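Local coordinates for protein phosphoglycerol transferase GacH (Streptococcus pyogenes MGAS5005, PDB 6DGM) that probably transfers glycerol phosphate to the rhamnose polysaccharide of the streptococcal cell wall, through the manganese-binding, sulfatase-like domain of a membrane protein, at residues S56-S61 with K225-E230; G78-D83 with A90-Q95; K171-V176 with D182-N187; I295-T300 with E320-K325; L337-V342 with K352-D357. All blocks are in the same frame, centred on the assembly; numbering follows the deposited sequence.

Contact 1. Residues S56-S61 with K225-E230; sequences SNVTVS and KNFTEE
Asn57 CG lies anti to its own carbonyl carbon (chi1 -71°), while Lys225 CG is anti to its backbone N (chi1 -175°), and the two CB atoms meet 3.8 Å apart. Here a two-stranded antiparallel sheet, strands 58-60 and 222-224, runs out at one end on the surface of the sulfatase-like domain. The pairing is carried one step further by Lys225 N, which donates to Asn57 O over 2.9 Å in a fairly straight bond (158°). Beyond CG the lysine chain is extended and leads away from Asn57. A water bridges the same two residues: it donates to Lys225 O and accepts a weak, long bond from Asn57 ND2. Further along, Val58 meets the ring of Phe227, which also packs on Pro277 and Ala280, and so the strand is tied to the loop that enters helix 229-257. That apolar touch is made by one branch alone, Val58 CG2, set obliquely to the ring 4.0 Å from Phe227 CZ.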
# COMPACT_ATOMS: atom_id res chain seq x y z
N SER A 56 3.89 -0.13 -23.23
CA SER A 56 3.73 0.46 -24.56
C SER A 56 3.59 -0.60 -25.65
O SER A 56 2.75 -0.47 -26.56
CB SER A 56 4.92 1.37 -24.89
OG SER A 56 5.10 2.37 -23.90
N ASN A 57 4.45 -1.61 -25.64
CA ASN A 57 4.53 -2.53 -26.77
C ASN A 57 3.65 -3.76 -26.61
O ASN A 57 3.81 -4.72 -27.37
CB ASN A 57 5.97 -2.95 -27.03
CG ASN A 57 6.81 -1.83 -27.59
OD1 ASN A 57 6.29 -0.89 -28.19
ND2 ASN A 57 8.11 -1.92 -27.41
N VAL A 58 2.71 -3.73 -25.69
CA VAL A 58 1.82 -4.86 -25.39
C VAL A 58 0.47 -4.61 -26.03
O VAL A 58 -0.03 -3.47 -26.04
CB VAL A 58 1.68 -5.03 -23.86
CG1 VAL A 58 0.36 -5.70 -23.49
CG2 VAL A 58 2.85 -5.81 -23.33
N THR A 59 -0.16 -5.67 -26.52
CA THR A 59 -1.53 -5.64 -27.00
C THR A 59 -2.29 -6.77 -26.31
O THR A 59 -1.81 -7.90 -26.27
CB THR A 59 -1.59 -5.82 -28.51
OG1 THR A 59 -0.81 -4.80 -29.15
CG2 THR A 59 -3.03 -5.72 -29.01
N VAL A 60 -3.46 -6.45 -25.77
CA VAL A 60 -4.35 -7.43 -25.14
C VAL A 60 -5.65 -7.42 -25.91
O VAL A 60 -6.14 -6.35 -26.31
CB VAL A 60 -4.59 -7.11 -23.65
CG1 VAL A 60 -5.32 -8.27 -22.98
CG2 VAL A 60 -3.29 -6.83 -22.94
N SER A 61 -6.21 -8.61 -26.15
CA SER A 61 -7.41 -8.72 -26.99
C SER A 61 -8.63 -8.09 -26.32
O SER A 61 -9.57 -7.68 -27.02
CB SER A 61 -7.70 -10.19 -27.28
OG SER A 61 -7.78 -10.92 -26.05
N LYS A 225 5.42 -6.81 -28.64
CA LYS A 225 6.29 -6.66 -29.80
C LYS A 225 7.61 -7.38 -29.55
O LYS A 225 8.28 -7.15 -28.54
CB LYS A 225 6.54 -5.17 -30.06
CG LYS A 225 7.33 -4.88 -31.32
CD LYS A 225 7.54 -3.38 -31.53
CE LYS A 225 8.44 -3.12 -32.73
NZ LYS A 225 8.49 -1.68 -33.10
N ASN A 226 7.95 -8.29 -30.47
CA ASN A 226 9.21 -9.03 -30.39
C ASN A 226 9.31 -9.89 -29.14
O ASN A 226 10.41 -10.30 -28.75
CB ASN A 226 10.41 -8.08 -30.48
CG ASN A 226 10.46 -7.37 -31.80
OD1 ASN A 226 10.25 -7.98 -32.84
ND2 ASN A 226 10.71 -6.06 -31.77
N PHE A 227 8.19 -10.21 -28.51
CA PHE A 227 8.23 -11.10 -27.37
C PHE A 227 8.52 -12.53 -27.81
O PHE A 227 8.13 -12.96 -28.90
CB PHE A 227 6.89 -11.12 -26.63
CG PHE A 227 6.68 -9.99 -25.68
CD1 PHE A 227 7.39 -8.81 -25.80
CD2 PHE A 227 5.78 -10.12 -24.66
CE1 PHE A 227 7.17 -7.75 -24.90
CE2 PHE A 227 5.55 -9.09 -23.76
CZ PHE A 227 6.25 -7.90 -23.88
N THR A 228 9.18 -13.28 -26.93
CA THR A 228 9.31 -14.71 -27.12
C THR A 228 7.95 -15.39 -26.88
O THR A 228 7.02 -14.81 -26.31
CB THR A 228 10.30 -15.29 -26.11
OG1 THR A 228 9.78 -15.13 -24.79
CG2 THR A 228 11.65 -14.58 -26.23
N GLU A 229 7.86 -16.65 -27.31
CA GLU A 229 6.66 -17.43 -27.03
C GLU A 229 6.37 -17.47 -25.54
O GLU A 229 5.22 -17.30 -25.11
CB GLU A 229 6.82 -18.84 -27.59
CG GLU A 229 6.88 -18.91 -29.11
CD GLU A 229 8.30 -18.79 -29.71
OE1 GLU A 229 9.24 -18.30 -29.02
OE2 GLU A 229 8.47 -19.21 -30.87
N GLU A 230 7.41 -17.68 -24.72
CA GLU A 230 7.23 -17.76 -23.27
C GLU A 230 6.73 -16.44 -22.70
O GLU A 230 5.85 -16.43 -21.84
CB GLU A 230 8.56 -18.16 -22.63
CG GLU A 230 8.55 -18.19 -21.10
CD GLU A 230 9.91 -18.61 -20.51
OE1 GLU A 230 10.87 -18.90 -21.28
OE2 GLU A 230 10.01 -18.67 -19.27
O HOH W 1 9.04 -5.12 -26.86

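Contact 2. Residues G78-D83 with A90-Q95; sequences GLMQSD and ANMEFQ
The backbones of Ser82 and Met92 approach to 7.2 Å between CA atoms, where strand 77-81 of the large mixed sheet has just ended and helix 89-98 passes beside it. This strand-loop-helix unit belongs to the alkaline phosphatase-like fold of the domain, and side chains fill the gap between its two arms. Met92 does most of the filling. Its chain bends at chi2 and again at chi3, which curls the thioether back toward the strand: CG meets Met80 CE at 4.0 Å, SD accepts a weak hydrogen bond from Asp83 N, and CE lies 3.5 Å from Ser82 OG. That hydroxyl has its main polar partner in the backbone O of Asp270, a manganese ligand, which places this packing close behind the manganese site, probably as part of its second shell. On the polar side Gln95 reaches out with its chain extended beyond CG, and NE2 gives two bonds, both within the amide plane. One goes back to Asn91 O in the preceding helical turn, meeting it from above the carbonyl plane. Gln95 OE1 and Asp83 OD1 are bridged by a water that donates to each. Gln95 OE1 also accepts from Phe102 N, and together these bonds probably fix the amide's rotation. The other NE2 bond is nearly straight (169°) and meets Asp83 OD2 at 2.8 Å on the anti side, 34° out of the carboxylate plane.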
# COMPACT_ATOMS: atom_id res chain seq x y z
N GLY A 78 -5.18 6.48 -8.96
CA GLY A 78 -4.14 6.87 -9.88
C GLY A 78 -3.09 5.79 -10.03
O GLY A 78 -3.39 4.60 -10.02
N LEU A 79 -1.84 6.23 -10.15
CA LEU A 79 -0.70 5.35 -10.25
C LEU A 79 0.14 5.46 -8.99
O LEU A 79 0.27 6.54 -8.40
CB LEU A 79 0.16 5.73 -11.46
CG LEU A 79 -0.58 5.76 -12.79
CD1 LEU A 79 0.36 6.20 -13.91
CD2 LEU A 79 -1.17 4.41 -13.11
N MET A 80 0.71 4.33 -8.59
CA MET A 80 1.64 4.25 -7.48
C MET A 80 3.02 3.93 -8.02
O MET A 80 3.19 2.98 -8.80
CB MET A 80 1.23 3.13 -6.52
CG MET A 80 2.03 3.11 -5.24
SD MET A 80 2.02 1.49 -4.47
CE MET A 80 3.23 0.63 -5.48
N GLN A 81 4.02 4.68 -7.59
CA GLN A 81 5.39 4.34 -7.93
C GLN A 81 5.85 3.21 -7.01
O GLN A 81 5.76 3.31 -5.78
CB GLN A 81 6.32 5.54 -7.78
CG GLN A 81 7.71 5.22 -8.23
CD GLN A 81 8.57 6.43 -8.38
OE1 GLN A 81 8.39 7.22 -9.30
NE2 GLN A 81 9.51 6.60 -7.46
N SER A 82 6.33 2.13 -7.61
CA SER A 82 6.87 1.01 -6.86
C SER A 82 8.39 1.12 -6.83
O SER A 82 9.01 1.64 -7.76
CB SER A 82 6.49 -0.31 -7.55
OG SER A 82 7.05 -1.43 -6.89
N ASP A 83 8.99 0.57 -5.78
CA ASP A 83 10.43 0.57 -5.63
C ASP A 83 11.12 -0.59 -6.32
O ASP A 83 12.36 -0.58 -6.38
CB ASP A 83 10.79 0.55 -4.14
CG ASP A 83 10.32 1.79 -3.44
OD1 ASP A 83 10.94 2.85 -3.67
OD2 ASP A 83 9.31 1.73 -2.72
N ALA A 90 6.91 -7.01 0.46
CA ALA A 90 6.97 -6.61 1.86
C ALA A 90 7.54 -5.21 2.04
O ALA A 90 7.23 -4.55 3.05
CB ALA A 90 7.78 -7.64 2.64
N ASN A 91 8.34 -4.72 1.08
CA ASN A 91 8.87 -3.36 1.20
C ASN A 91 7.78 -2.33 0.92
O ASN A 91 7.71 -1.31 1.59
CB ASN A 91 10.06 -3.17 0.27
CG ASN A 91 11.25 -3.97 0.73
OD1 ASN A 91 11.42 -4.20 1.92
ND2 ASN A 91 12.07 -4.41 -0.21
N MET A 92 6.92 -2.59 -0.07
CA MET A 92 5.78 -1.70 -0.27
C MET A 92 4.83 -1.78 0.92
O MET A 92 4.34 -0.75 1.41
CB MET A 92 5.07 -2.04 -1.58
CG MET A 92 5.56 -1.21 -2.78
SD MET A 92 7.32 -1.27 -3.12
CE MET A 92 7.50 -2.94 -3.75
N GLU A 93 4.63 -2.98 1.43
CA GLU A 93 3.77 -3.19 2.59
C GLU A 93 4.23 -2.37 3.79
O GLU A 93 3.43 -1.65 4.40
CB GLU A 93 3.82 -4.68 2.92
CG GLU A 93 2.80 -5.18 3.95
CD GLU A 93 3.09 -6.62 4.30
OE1 GLU A 93 3.56 -7.35 3.41
OE2 GLU A 93 2.90 -7.01 5.47
N PHE A 94 5.52 -2.45 4.13
CA PHE A 94 6.08 -1.66 5.22
C PHE A 94 5.80 -0.18 5.04
O PHE A 94 5.44 0.53 5.99
CB PHE A 94 7.61 -1.89 5.27
CG PHE A 94 8.35 -0.97 6.21
CD1 PHE A 94 8.74 0.31 5.81
CD2 PHE A 94 8.69 -1.39 7.48
CE1 PHE A 94 9.45 1.16 6.67
CE2 PHE A 94 9.41 -0.55 8.35
CZ PHE A 94 9.77 0.73 7.95
N GLN A 95 5.97 0.32 3.82
CA GLN A 95 5.77 1.74 3.56
C GLN A 95 4.31 2.14 3.73
O GLN A 95 4.02 3.24 4.24
CB GLN A 95 6.28 2.07 2.16
CG GLN A 95 7.78 1.92 2.01
CD GLN A 95 8.23 2.18 0.63
OE1 GLN A 95 8.46 3.32 0.26
NE2 GLN A 95 8.35 1.12 -0.18
O HOH W 2 10.11 4.55 -1.60

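Contact 3. Residues K171-V176 with D182-N187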
# COMPACT_ATOMS: atom_id res chain seq x y z
N LYS A 171 -10.80 -19.88 5.53
CA LYS A 171 -11.88 -20.83 5.33
C LYS A 171 -12.24 -20.92 3.85
O LYS A 171 -12.09 -19.96 3.09
CB LYS A 171 -13.11 -20.41 6.14
CG LYS A 171 -12.89 -20.47 7.64
CD LYS A 171 -14.13 -20.01 8.41
CE LYS A 171 -13.92 -20.10 9.91
NZ LYS A 171 -15.15 -19.70 10.67
N ASN A 172 -12.71 -22.10 3.45
CA ASN A 172 -13.21 -22.34 2.10
C ASN A 172 -12.19 -21.91 1.06
O ASN A 172 -12.42 -21.03 0.23
CB ASN A 172 -14.53 -21.59 1.88
CG ASN A 172 -15.55 -21.87 2.97
OD1 ASN A 172 -16.14 -20.95 3.55
ND2 ASN A 172 -15.74 -23.14 3.27
N ILE A 173 -11.02 -22.53 1.13
CA ILE A 173 -9.89 -22.16 0.28
C ILE A 173 -10.09 -22.77 -1.10
O ILE A 173 -10.35 -23.97 -1.23
CB ILE A 173 -8.58 -22.64 0.90
CG1 ILE A 173 -8.32 -21.96 2.24
CG2 ILE A 173 -7.41 -22.40 -0.04
CD1 ILE A 173 -7.17 -22.58 3.00
N GLU A 174 -9.97 -21.94 -2.13
CA GLU A 174 -10.00 -22.39 -3.51
C GLU A 174 -8.88 -21.69 -4.25
O GLU A 174 -8.48 -20.57 -3.89
CB GLU A 174 -11.31 -22.02 -4.19
CG GLU A 174 -12.54 -22.66 -3.58
CD GLU A 174 -13.81 -22.21 -4.27
OE1 GLU A 174 -14.04 -20.98 -4.35
OE2 GLU A 174 -14.55 -23.09 -4.77
N ASN A 175 -8.35 -22.37 -5.26
CA ASN A 175 -7.30 -21.81 -6.09
C ASN A 175 -7.91 -21.34 -7.41
O ASN A 175 -8.81 -21.97 -7.96
CB ASN A 175 -6.23 -22.84 -6.43
CG ASN A 175 -5.41 -23.30 -5.25
OD1 ASN A 175 -4.64 -24.25 -5.38
ND2 ASN A 175 -5.56 -22.65 -4.12
N VAL A 176 -7.42 -20.21 -7.89
CA VAL A 176 -7.67 -19.70 -9.23
C VAL A 176 -6.27 -19.48 -9.80
O VAL A 176 -5.51 -18.64 -9.29
CB VAL A 176 -8.50 -18.42 -9.23
CG1 VAL A 176 -8.40 -17.70 -10.55
CG2 VAL A 176 -9.97 -18.76 -8.90
N ASP A 182 -8.08 -14.78 -5.18
CA ASP A 182 -8.50 -13.53 -4.56
C ASP A 182 -9.93 -13.64 -4.02
O ASP A 182 -10.24 -13.04 -2.99
CB ASP A 182 -8.40 -12.37 -5.56
CG ASP A 182 -6.97 -11.96 -5.84
OD1 ASP A 182 -6.03 -12.43 -5.17
OD2 ASP A 182 -6.78 -11.14 -6.76
N LYS A 183 -10.79 -14.42 -4.68
CA LYS A 183 -12.13 -14.64 -4.13
C LYS A 183 -12.06 -15.18 -2.71
O LYS A 183 -12.79 -14.72 -1.82
CB LYS A 183 -12.92 -15.59 -5.03
CG LYS A 183 -14.32 -15.94 -4.53
CD LYS A 183 -15.00 -16.85 -5.55
CE LYS A 183 -16.41 -17.18 -5.13
NZ LYS A 183 -17.09 -17.99 -6.19
N THR A 184 -11.18 -16.17 -2.48
CA THR A 184 -11.01 -16.70 -1.13
C THR A 184 -10.62 -15.60 -0.17
O THR A 184 -11.19 -15.48 0.93
CB THR A 184 -9.95 -17.79 -1.12
OG1 THR A 184 -10.40 -18.92 -1.88
CG2 THR A 184 -9.66 -18.26 0.29
N VAL A 185 -9.63 -14.78 -0.56
CA VAL A 185 -9.18 -13.70 0.33
C VAL A 185 -10.33 -12.74 0.63
O VAL A 185 -10.61 -12.42 1.80
CB VAL A 185 -7.97 -12.98 -0.28
CG1 VAL A 185 -7.60 -11.77 0.54
CG2 VAL A 185 -6.79 -13.95 -0.38
N TYR A 186 -11.02 -12.28 -0.42
CA TYR A 186 -12.09 -11.30 -0.23
C TYR A 186 -13.19 -11.86 0.65
O TYR A 186 -13.71 -11.16 1.53
CB TYR A 186 -12.65 -10.90 -1.59
CG TYR A 186 -11.73 -10.09 -2.49
CD1 TYR A 186 -10.79 -9.22 -1.95
CD2 TYR A 186 -11.81 -10.19 -3.86
CE1 TYR A 186 -9.96 -8.49 -2.77
CE2 TYR A 186 -10.99 -9.46 -4.68
CZ TYR A 186 -10.08 -8.60 -4.13
OH TYR A 186 -9.26 -7.85 -4.95
N ASN A 187 -13.57 -13.13 0.45
CA ASN A 187 -14.66 -13.68 1.23
C ASN A 187 -14.25 -13.91 2.67
O ASN A 187 -15.09 -13.81 3.58
CB ASN A 187 -15.20 -14.94 0.55
CG ASN A 187 -16.14 -14.59 -0.59
OD1 ASN A 187 -16.69 -13.49 -0.63
ND2 ASN A 187 -16.33 -15.53 -1.50
O HOH W 3 -13.05 -19.53 -2.31
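Thr184 faces the loop 171-176 from the first turn of helix 182-192, and its side chain carries the contact. CB, the branch point, stands 4.2 Å from Glu174 O. From there the two branches part: OG1 lies anti to the threonine's carbonyl carbon (chi1 -66°), and the methyl CG2 anti to its backbone N. CG2 settles against the loop backbone, 3.9 Å from Ile173 CA and as far from Asn172 O, while Ile173 CB points away from the helix. OG1 takes the polar role, accepting a hydrogen bond from Glu174 N at 3.1 Å (156° at the hydrogen). The same hydroxyl is hydrogen-bonded to Ser181 OG, which also bonds to Glu174 O, so a serine just ahead of the helix shares in the junction. A water lies 2.8 Å from Thr184 OG1, within hydrogen-bonding distance of Asn172 O and Glu174 OE1 as well. Glu174 OE1 comes within 4.7 Å of Lys183 NZ, too far for a direct contact, though the opposite charges may attract weakly. The contact thus closes a short, weakly bonded hairpin, strands 175-176 and 179-180, onto the helix that follows it. Its chemistry implies a polar junction near the surface, in which one buried hydroxyl gathers a backbone N-H, a serine and a water, while the methyl group packs on the loop backbone beside them.

Contact 4. Residues I295-T300 with E320-K325. With CA (calcium ion), chain E.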
# COMPACT_ATOMS: atom_id res chain seq x y z
N ILE A 295 -8.47 4.43 -3.63
CA ILE A 295 -8.89 4.59 -2.25
C ILE A 295 -10.40 4.78 -2.32
O ILE A 295 -10.86 5.80 -2.84
CB ILE A 295 -8.19 5.77 -1.57
CG1 ILE A 295 -6.67 5.57 -1.58
CG2 ILE A 295 -8.69 5.90 -0.14
CD1 ILE A 295 -5.86 6.71 -0.94
N TRP A 296 -11.15 3.77 -1.88
CA TRP A 296 -12.59 3.70 -2.10
C TRP A 296 -13.29 3.45 -0.77
O TRP A 296 -12.92 2.52 -0.04
CB TRP A 296 -12.90 2.53 -3.04
CG TRP A 296 -14.37 2.25 -3.31
CD1 TRP A 296 -15.10 2.72 -4.35
CD2 TRP A 296 -15.25 1.43 -2.53
NE1 TRP A 296 -16.38 2.25 -4.28
CE2 TRP A 296 -16.50 1.46 -3.17
CE3 TRP A 296 -15.10 0.69 -1.36
CZ2 TRP A 296 -17.61 0.75 -2.67
CZ3 TRP A 296 -16.19 -0.01 -0.87
CH2 TRP A 296 -17.43 0.02 -1.53
N SER A 297 -14.31 4.27 -0.47
CA SER A 297 -15.18 4.10 0.68
C SER A 297 -16.54 3.55 0.25
O SER A 297 -16.97 3.72 -0.90
CB SER A 297 -15.40 5.43 1.41
OG SER A 297 -14.19 6.06 1.76
N ASN A 298 -17.22 2.90 1.18
CA ASN A 298 -18.48 2.24 0.87
C ASN A 298 -19.69 3.16 0.94
O ASN A 298 -20.82 2.69 0.78
CB ASN A 298 -18.69 1.01 1.77
CG ASN A 298 -18.93 1.37 3.21
OD1 ASN A 298 -18.65 2.48 3.66
ND2 ASN A 298 -19.47 0.41 3.94
N GLY A 299 -19.47 4.46 1.14
CA GLY A 299 -20.54 5.43 1.04
C GLY A 299 -20.28 6.36 -0.13
O GLY A 299 -20.03 5.89 -1.25
N THR A 300 -20.31 7.66 0.11
CA THR A 300 -20.03 8.65 -0.92
C THR A 300 -18.52 8.87 -1.00
O THR A 300 -17.84 8.92 0.03
CB THR A 300 -20.74 9.96 -0.60
OG1 THR A 300 -22.15 9.72 -0.48
CG2 THR A 300 -20.49 10.99 -1.69
N GLU A 320 -6.97 12.14 4.12
CA GLU A 320 -7.59 13.18 3.31
C GLU A 320 -8.89 12.68 2.69
O GLU A 320 -9.91 13.39 2.69
CB GLU A 320 -6.63 13.65 2.22
CG GLU A 320 -7.17 14.80 1.41
CD GLU A 320 -6.36 15.08 0.18
OE1 GLU A 320 -5.95 14.11 -0.51
OE2 GLU A 320 -6.14 16.27 -0.11
N HIS A 321 -8.87 11.47 2.12
CA HIS A 321 -10.05 10.95 1.44
C HIS A 321 -11.23 10.83 2.40
O HIS A 321 -12.37 11.16 2.04
CB HIS A 321 -9.74 9.60 0.78
CG HIS A 321 -10.90 9.03 0.03
ND1 HIS A 321 -11.26 9.46 -1.23
CD2 HIS A 321 -11.81 8.10 0.38
CE1 HIS A 321 -12.34 8.82 -1.62
NE2 HIS A 321 -12.70 7.98 -0.66
N THR A 322 -10.97 10.37 3.62
CA THR A 322 -12.01 10.20 4.62
C THR A 322 -12.25 11.46 5.45
O THR A 322 -13.08 11.41 6.36
CB THR A 322 -11.67 9.05 5.56
OG1 THR A 322 -10.47 9.33 6.28
CG2 THR A 322 -11.52 7.76 4.77
N ASP A 323 -11.55 12.56 5.18
CA ASP A 323 -11.71 13.82 5.91
C ASP A 323 -11.47 13.64 7.41
O ASP A 323 -12.17 14.21 8.25
CB ASP A 323 -13.08 14.46 5.64
CG ASP A 323 -13.07 15.96 5.82
OD1 ASP A 323 -12.09 16.60 5.37
OD2 ASP A 323 -14.04 16.49 6.38
N SER A 324 -10.45 12.85 7.75
CA SER A 324 -10.13 12.53 9.14
C SER A 324 -9.05 13.46 9.69
O SER A 324 -8.12 13.84 8.99
CB SER A 324 -9.66 11.08 9.25
OG SER A 324 -10.73 10.21 8.93
N LYS A 325 -9.19 13.80 10.97
CA LYS A 325 -8.22 14.64 11.65
C LYS A 325 -6.87 13.94 11.75
O LYS A 325 -6.79 12.72 11.92
CB LYS A 325 -8.75 15.00 13.03
CG LYS A 325 -9.99 15.87 12.99
CD LYS A 325 -10.58 16.03 14.39
CE LYS A 325 -11.98 16.64 14.36
NZ LYS A 325 -11.95 18.02 13.83
CA CA E . -12.81 18.83 4.77
O HOH W 4 -14.75 19.23 6.22
O HOH W 5 -10.17 19.33 4.62
O HOH W 6 -13.45 21.26 3.72
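His321 turns its ring toward Ile295 and Ser297 with CG anti to its backbone N (chi1 -179°), joining the end of helix 314-321 to strand 290-297 of the central mixed sheet in this alkaline phosphatase-like fold. Ile295 O lies over one face of the imidazole, offset toward the rim and 3.6 Å from His321 CE1. The methyl branch of Ile295, CG2, also anti to its backbone N, packs 3.8 Å from His321 CG, the two side chains lying alongside one another and pointing opposite ways. Ser297 OG arrives differently, in the ring plane at the edge, 3.4 Å from His321 CD2. The serine hydroxyl bonds to Thr264 OG1, and both ring nitrogens have outside partners, NE2 with Asn301 OD1 and ND1 with Thr76 OG1. The two bonds to the ring nitrogens probably fix its rotation. The helix ends in a Schellman motif at Asp323, whose phi is positive, and Ser324 OG donates to Thr322 OG1 just past it. On leaving the helix, Asp323 offers its carboxylate to a calcium ion that is also bound by Asp31 O. Asp323 OD1 binds the calcium at 2.4 Å, while Asp323 OD2 accepts a hydrogen bond at 2.8 Å from one of the calcium's waters.

Contact 5. Residues L337-V342 with K352-D357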
# COMPACT_ATOMS: atom_id res chain seq x y z
N LEU A 337 2.78 14.17 0.80
CA LEU A 337 1.85 13.73 -0.24
C LEU A 337 1.62 14.83 -1.27
O LEU A 337 1.70 14.59 -2.48
CB LEU A 337 0.52 13.31 0.39
CG LEU A 337 -0.71 13.18 -0.51
CD1 LEU A 337 -0.58 11.96 -1.42
CD2 LEU A 337 -1.98 13.07 0.36
N ASN A 338 1.36 16.04 -0.81
CA ASN A 338 0.95 17.11 -1.70
C ASN A 338 2.10 17.84 -2.36
O ASN A 338 1.95 18.32 -3.49
CB ASN A 338 0.07 18.12 -0.95
CG ASN A 338 -1.32 17.57 -0.67
OD1 ASN A 338 -1.88 16.83 -1.48
ND2 ASN A 338 -1.89 17.94 0.49
N LYS A 339 3.24 17.98 -1.67
CA LYS A 339 4.27 18.88 -2.15
C LYS A 339 5.66 18.29 -2.29
O LYS A 339 6.55 18.99 -2.79
CB LYS A 339 4.38 20.11 -1.23
CG LYS A 339 3.06 20.83 -0.99
CD LYS A 339 3.24 21.95 0.02
CE LYS A 339 1.90 22.52 0.46
NZ LYS A 339 2.07 23.59 1.48
N ALA A 340 5.91 17.06 -1.85
CA ALA A 340 7.29 16.60 -1.80
C ALA A 340 7.44 15.12 -2.12
O ALA A 340 8.43 14.50 -1.71
CB ALA A 340 7.93 16.94 -0.44
N SER A 341 6.51 14.53 -2.89
CA SER A 341 6.62 13.11 -3.15
C SER A 341 7.14 12.81 -4.56
O SER A 341 7.72 13.67 -5.24
CB SER A 341 5.27 12.43 -2.88
OG SER A 341 5.42 11.02 -2.87
N VAL A 342 6.92 11.58 -5.02
CA VAL A 342 7.59 11.06 -6.21
C VAL A 342 7.12 11.68 -7.51
O VAL A 342 7.76 11.47 -8.55
CB VAL A 342 7.45 9.53 -6.27
CG1 VAL A 342 8.13 8.89 -5.08
CG2 VAL A 342 5.99 9.12 -6.33
N LYS A 352 12.87 19.49 -1.23
CA LYS A 352 14.00 19.19 -0.36
C LYS A 352 13.74 19.65 1.07
O LYS A 352 14.17 18.99 2.02
CB LYS A 352 15.25 19.86 -0.88
CG LYS A 352 15.84 19.26 -2.14
CD LYS A 352 17.11 20.07 -2.47
CE LYS A 352 17.74 19.70 -3.77
NZ LYS A 352 18.88 20.65 -4.07
N ALA A 353 13.08 20.79 1.23
CA ALA A 353 12.83 21.31 2.57
C ALA A 353 11.91 20.39 3.35
O ALA A 353 12.20 20.02 4.49
CB ALA A 353 12.24 22.73 2.50
N ILE A 354 10.81 19.97 2.71
CA ILE A 354 9.88 19.06 3.37
C ILE A 354 10.54 17.69 3.59
O ILE A 354 10.33 17.05 4.63
CB ILE A 354 8.58 18.98 2.55
CG1 ILE A 354 7.87 20.34 2.54
CG2 ILE A 354 7.66 17.88 3.11
CD1 ILE A 354 6.73 20.42 1.54
N GLN A 355 11.34 17.23 2.62
CA GLN A 355 12.03 15.96 2.80
C GLN A 355 13.03 16.02 3.94
O GLN A 355 13.24 15.01 4.62
CB GLN A 355 12.71 15.54 1.49
CG GLN A 355 11.76 14.95 0.48
CD GLN A 355 11.18 13.60 0.91
OE1 GLN A 355 11.78 12.85 1.70
NE2 GLN A 355 9.99 13.29 0.41
N ASN A 356 13.64 17.19 4.18
CA ASN A 356 14.53 17.31 5.32
C ASN A 356 13.76 17.13 6.62
O ASN A 356 14.24 16.48 7.55
CB ASN A 356 15.30 18.62 5.31
CG ASN A 356 16.22 18.75 6.49
OD1 ASN A 356 15.87 19.36 7.49
ND2 ASN A 356 17.40 18.15 6.39
N ASP A 357 12.55 17.72 6.71
CA ASP A 357 11.70 17.46 7.86
C ASP A 357 11.45 15.96 8.01
O ASP A 357 11.61 15.39 9.10
CB ASP A 357 10.35 18.16 7.70
CG ASP A 357 10.44 19.68 7.78
OD1 ASP A 357 11.43 20.20 8.31
OD2 ASP A 357 9.50 20.34 7.30
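The backbones of Ala340 and Ile354 come within 6.3 Å at their CA atoms, where the chain has just left helix 328-339 and passes beside helix 349-365. Ala340 is the first residue outside helical geometry, and its CB points at the facing helix, 3.7 Å from both Ile354 CB and Ile354 CG2. The isoleucine spreads its branches over two neighbours. CG2, anti to its own backbone N, stays with the alanine, while CD1 at the end of the other branch reaches Lys339 CB at 3.6 Å. The lysine chain runs roughly perpendicular to the isoleucine, and, being extended, carries its amino group away to a salt bridge with Glu335. One helical position further on, Gln355 adds a polar link. A bend at chi2 (-67°) swings its amide toward the loop, and NE2 donates to Ala340 O at 2.9 Å in a bond of 159° at the hydrogen. The acceptor lies in the amide plane, whereas the donor is tilted 26° from the carbonyl plane of Ala340. Gln355 OE1 bonds to Asn104 ND2, so both ends of this buried amide have partners and its orientation is probably fixed. The whole is a pair of consecutive helices joined by a short loop in the C-terminal part of the chain, in which the second helix meets the backbone leaving the first through an apolar contact and a side-chain-to-carbonyl hydrogen bond.

Contact 2 is the one nearest the active site: the side chain of Met92 is about 7 Å from both the bound manganese and the sn-glycerol-1-phosphate. Contact 4 reaches the same sheet through strand 290-297, the neighbour of strand 77-81, its centre about 20 Å from that of contact 2; its calcium is a separate site. Contact 5 touches both, Val342 CG1 lying 3.6 Å from Gln81 NE2, and Leu337 CD2 4.2 Å from Glu320 OE1. Contacts 1 and 3 are surface junctions about 30 Å apart between centres, and along the chain contacts 2 and 3 both nest inside the loop that contact 1 closes. Contacts 3 and 5 lie on opposite sides of the chain's centre.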